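Local coordinates for protein exopolyphosphatase (Aquifex aeolicus, PDB 1T6C) that probably hydrolyses phosphoanhydride bonds, as an actin-like-fold exopolyphosphatase of the Ppx/GppA family, and binds a calcium ion, at residues Tyr125-Val130 against Glu151-Lys156. Sequence-based numbering, arbitrary orientation. Where two conformers were deposited one is given.
Sequences YAYLAV and EYVFGK. With CA (calcium ion), chain C.
Tyr127 of the helix lays its side chain along the strand from Val153 to Lys156, and this one residue makes nearly all of the contact. At the start of the strand, Glu151 serves the metal site. Its chain bends at the second torsion (chi2 70°) and brings OE1 to the calcium ion at 2.7 Å. Two waters and the backbone oxygens of Asp144, Gly146 and Ser149 complete the metal's ligands, while Glu151 OE2 hydrogen-bonds to Ser165 OG.

Val153 points toward the helix and meets the near part of Tyr127. Its CG1 lies 3.6 Å from Tyr127 CD2 and 3.7 Å from Tyr127 CB, an apolar contact in which the methyl comes obliquely to the ring. Phe154 points away and makes a cation-pi contact with Lys204 instead. With chi1 at -175°, the Tyr127 ring swings away from its backbone N and reaches toward Gly155. There Tyr127 CZ sits 3.8 Å from Gly155 CA. With no side chain at Gly155, the ring lies directly against its backbone. Tyr127 OH is also 3.0 Å from Lys156 N, but the angle is too poor for a hydrogen bond. Tyr127 OH instead hydrogen-bonds to Gly157 O, just past the strand. A phenylalanine in place of Tyr127 would probably keep the contact with Val153 but leave Gly157 O without this hydrogen-bond partner.

The closest approach of the segment axes is 9.2 Å, and their directions differ by 52°. Strand 149-156 runs between strands 139-146 and 159-166 in the six-stranded mixed sheet of the actin-like fold. Helix 119-133 packs on one face of this sheet through Ala126 on Asp144 and Tyr127 on Val142 and Val160. Elsewhere on the helix, Tyr125 and Leu128 pack against helix 300-313.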
ATOM      1  N   TYR A 125       9.877   0.676   3.965  1.00  9.64           N
ATOM      2  CA  TYR A 125       9.059   1.094   5.082  1.00  9.66           C
ATOM      3  C   TYR A 125       7.964   0.069   5.377  1.00 10.25           C
ATOM      4  O   TYR A 125       7.723  -0.256   6.531  1.00  9.94           O
ATOM      5  CB  TYR A 125       8.416   2.447   4.777  1.00 10.17           C
ATOM      6  CG  TYR A 125       9.285   3.651   5.024  1.00  9.73           C
ATOM      7  CD1 TYR A 125       9.761   3.946   6.300  1.00 12.64           C
ATOM      8  CD2 TYR A 125       9.537   4.569   4.000  1.00 12.48           C
ATOM      9  CE1 TYR A 125      10.512   5.067   6.522  1.00 13.77           C
ATOM     10  CE2 TYR A 125      10.299   5.676   4.210  1.00 13.51           C
ATOM     11  CZ  TYR A 125      10.805   5.916   5.461  1.00 13.53           C
ATOM     12  OH  TYR A 125      11.545   7.049   5.677  1.00 15.37           O
ATOM     13  N   ALA A 126       7.308  -0.468   4.345  1.00 10.40           N
ATOM     14  CA  ALA A 126       6.232  -1.444   4.536  1.00  9.89           C
ATOM     15  C   ALA A 126       6.795  -2.677   5.203  1.00 10.70           C
ATOM     16  O   ALA A 126       6.150  -3.252   6.059  1.00 10.59           O
ATOM     17  CB  ALA A 126       5.610  -1.788   3.223  1.00 10.98           C
ATOM     18  N   TYR A 127       7.999  -3.061   4.806  1.00 11.09           N
ATOM     19  CA  TYR A 127       8.669  -4.189   5.429  1.00 10.81           C
ATOM     20  C   TYR A 127       8.876  -3.993   6.933  1.00 10.65           C
ATOM     21  O   TYR A 127       8.648  -4.930   7.728  1.00 11.00           O
ATOM     22  CB  TYR A 127      10.001  -4.451   4.726  1.00 11.35           C
ATOM     23  CG  TYR A 127      10.693  -5.673   5.247  1.00 11.12           C
ATOM     24  CD1 TYR A 127      11.486  -5.596   6.388  1.00 14.51           C
ATOM     25  CD2 TYR A 127      10.583  -6.880   4.583  1.00 12.58           C
ATOM     26  CE1 TYR A 127      12.111  -6.710   6.869  1.00 16.15           C
ATOM     27  CE2 TYR A 127      11.208  -8.017   5.071  1.00 14.60           C
ATOM     28  CZ  TYR A 127      11.993  -7.904   6.189  1.00 18.78           C
ATOM     29  OH  TYR A 127      12.615  -9.022   6.692  1.00 18.61           O
ATOM     30  N   LEU A 128       9.301  -2.810   7.345  1.00 10.07           N
ATOM     31  CA  LEU A 128       9.400  -2.483   8.778  1.00 10.51           C
ATOM     32  C   LEU A 128       8.072  -2.603   9.496  1.00 11.09           C
ATOM     33  O   LEU A 128       7.999  -3.041  10.610  1.00 10.90           O
ATOM     34  CB  LEU A 128       9.949  -1.071   9.002  1.00 11.17           C
ATOM     35  CG  LEU A 128      11.389  -0.831   8.570  1.00 14.18           C
ATOM     36  CD1 LEU A 128      11.775   0.619   8.883  1.00 15.64           C
ATOM     37  CD2 LEU A 128      12.320  -1.764   9.290  1.00 17.65           C
ATOM     38  N   ALA A 129       6.985  -2.175   8.862  1.00  9.33           N
ATOM     39  CA  ALA A 129       5.685  -2.325   9.467  1.00  9.49           C
ATOM     40  C   ALA A 129       5.336  -3.763   9.786  1.00  9.94           C
ATOM     41  O   ALA A 129       4.732  -4.025  10.798  1.00 11.12           O
ATOM     42  CB  ALA A 129       4.627  -1.703   8.574  1.00  9.48           C
ATOM     43  N   VAL A 130       5.713  -4.659   8.879  1.00  9.79           N
ATOM     44  CA  VAL A 130       5.434  -6.072   8.986  1.00  9.81           C
ATOM     45  C   VAL A 130       6.348  -6.680  10.049  1.00 10.12           C
ATOM     46  O   VAL A 130       5.922  -7.515  10.847  1.00 11.07           O
ATOM     47  CB  VAL A 130       5.635  -6.754   7.632  1.00  9.80           C
ATOM     48  CG1 VAL A 130       5.636  -8.236   7.776  1.00 11.22           C
ATOM     49  CG2 VAL A 130       4.552  -6.322   6.673  1.00 10.17           C
ATOM     50  N   GLU A 151       5.633  -4.244  -4.784  1.00 10.79           N
ATOM     51  CA  GLU A 151       6.976  -4.416  -4.308  1.00 11.11           C
ATOM     52  C   GLU A 151       7.126  -5.794  -3.672  1.00 10.58           C
ATOM     53  O   GLU A 151       6.227  -6.259  -2.964  1.00 11.22           O
ATOM     54  CB  GLU A 151       7.363  -3.392  -3.266  1.00 12.07           C
ATOM     55  CG  GLU A 151       7.706  -2.049  -3.841  1.00 13.35           C
ATOM     56  CD  GLU A 151       6.499  -1.321  -4.405  1.00 14.18           C
ATOM     57  OE1 GLU A 151       5.559  -1.099  -3.646  1.00 15.12           O
ATOM     58  OE2 GLU A 151       6.498  -1.016  -5.608  1.00 16.64           O
ATOM     59  N   TYR A 152       8.274  -6.397  -3.943  1.00 10.44           N
ATOM     60  CA  TYR A 152       8.703  -7.649  -3.328  1.00  9.09           C
ATOM     61  C   TYR A 152       9.925  -7.350  -2.455  1.00  9.77           C
ATOM     62  O   TYR A 152      10.989  -7.009  -2.977  1.00  9.53           O
ATOM     63  CB  TYR A 152       9.055  -8.690  -4.422  1.00  9.12           C
ATOM     64  CG  TYR A 152       7.822  -9.144  -5.152  1.00  8.87           C
ATOM     65  CD1 TYR A 152       7.231  -8.313  -6.121  1.00  9.55           C
ATOM     66  CD2 TYR A 152       7.193 -10.330  -4.833  1.00  9.02           C
ATOM     67  CE1 TYR A 152       6.044  -8.681  -6.745  1.00 10.79           C
ATOM     68  CE2 TYR A 152       6.002 -10.698  -5.432  1.00 11.19           C
ATOM     69  CZ  TYR A 152       5.441  -9.891  -6.388  1.00 11.26           C
ATOM     70  OH  TYR A 152       4.242 -10.224  -6.970  1.00 13.92           O
ATOM     71  N   VAL A 153       9.758  -7.441  -1.146  1.00 10.26           N
ATOM     72  CA  VAL A 153      10.782  -7.009  -0.198  1.00 10.71           C
ATOM     73  C   VAL A 153      11.225  -8.206   0.592  1.00 10.94           C
ATOM     74  O   VAL A 153      10.450  -8.773   1.355  1.00 11.65           O
ATOM     75  CB  VAL A 153      10.287  -5.921   0.763  1.00 10.39           C
ATOM     76  CG1 VAL A 153      11.472  -5.259   1.446  1.00 12.99           C
ATOM     77  CG2 VAL A 153       9.486  -4.881   0.000  1.00 11.34           C
ATOM     78  N   PHE A 154      12.497  -8.551   0.422  1.00 11.89           N
ATOM     79  CA  PHE A 154      13.079  -9.727   1.036  1.00 12.54           C
ATOM     80  C   PHE A 154      13.958  -9.343   2.210  1.00 13.62           C
ATOM     81  O   PHE A 154      14.748  -8.402   2.151  1.00 14.13           O
ATOM     82  CB  PHE A 154      13.930 -10.460   0.013  1.00 12.55           C
ATOM     83  CG  PHE A 154      13.174 -10.932  -1.180  1.00 13.32           C
ATOM     84  CD1 PHE A 154      12.584 -12.196  -1.197  1.00 16.23           C
ATOM     85  CD2 PHE A 154      13.067 -10.122  -2.273  1.00 13.61           C
ATOM     86  CE1 PHE A 154      11.903 -12.634  -2.324  1.00 16.83           C
ATOM     87  CE2 PHE A 154      12.374 -10.560  -3.421  1.00 16.18           C
ATOM     88  CZ  PHE A 154      11.796 -11.791  -3.430  1.00 16.24           C
ATOM     89  N   GLY A 155      13.812 -10.086   3.277  1.00 14.07           N
ATOM     90  CA  GLY A 155      14.691  -9.916   4.423  1.00 15.82           C
ATOM     91  C   GLY A 155      14.548 -10.982   5.476  1.00 15.74           C
ATOM     92  O   GLY A 155      13.918 -12.002   5.278  1.00 15.49           O
ATOM     93  N   LYS A 156      15.128 -10.701   6.633  1.00 15.51           N
ATOM     94  CA  LYS A 156      14.965 -11.521   7.812  1.00 16.32           C
ATOM     95  C   LYS A 156      14.913 -10.623   9.035  1.00 14.39           C
ATOM     96  O   LYS A 156      15.740  -9.723   9.173  1.00 14.21           O
ATOM     97  CB  LYS A 156      16.141 -12.487   7.957  0.50 16.86           C
ATOM     98  CG  LYS A 156      16.101 -13.309   9.240  0.50 18.80           C
ATOM     99  CD  LYS A 156      16.628 -14.710   8.990  0.50 21.44           C
ATOM    100  CE  LYS A 156      17.080 -15.393  10.263  0.50 22.83           C
ATOM    101  NZ  LYS A 156      16.155 -16.495  10.607  0.50 23.36           N
TER
HETATM  102 CA    CA C 502       2.932  -0.902  -4.117  1.00 14.37          CA
HETATM  103  O   HOH W   1       1.538  -0.217  -1.843  1.00 19.49           O
HETATM  104  O   HOH W   2       4.450   1.406  -3.923  1.00 20.40           O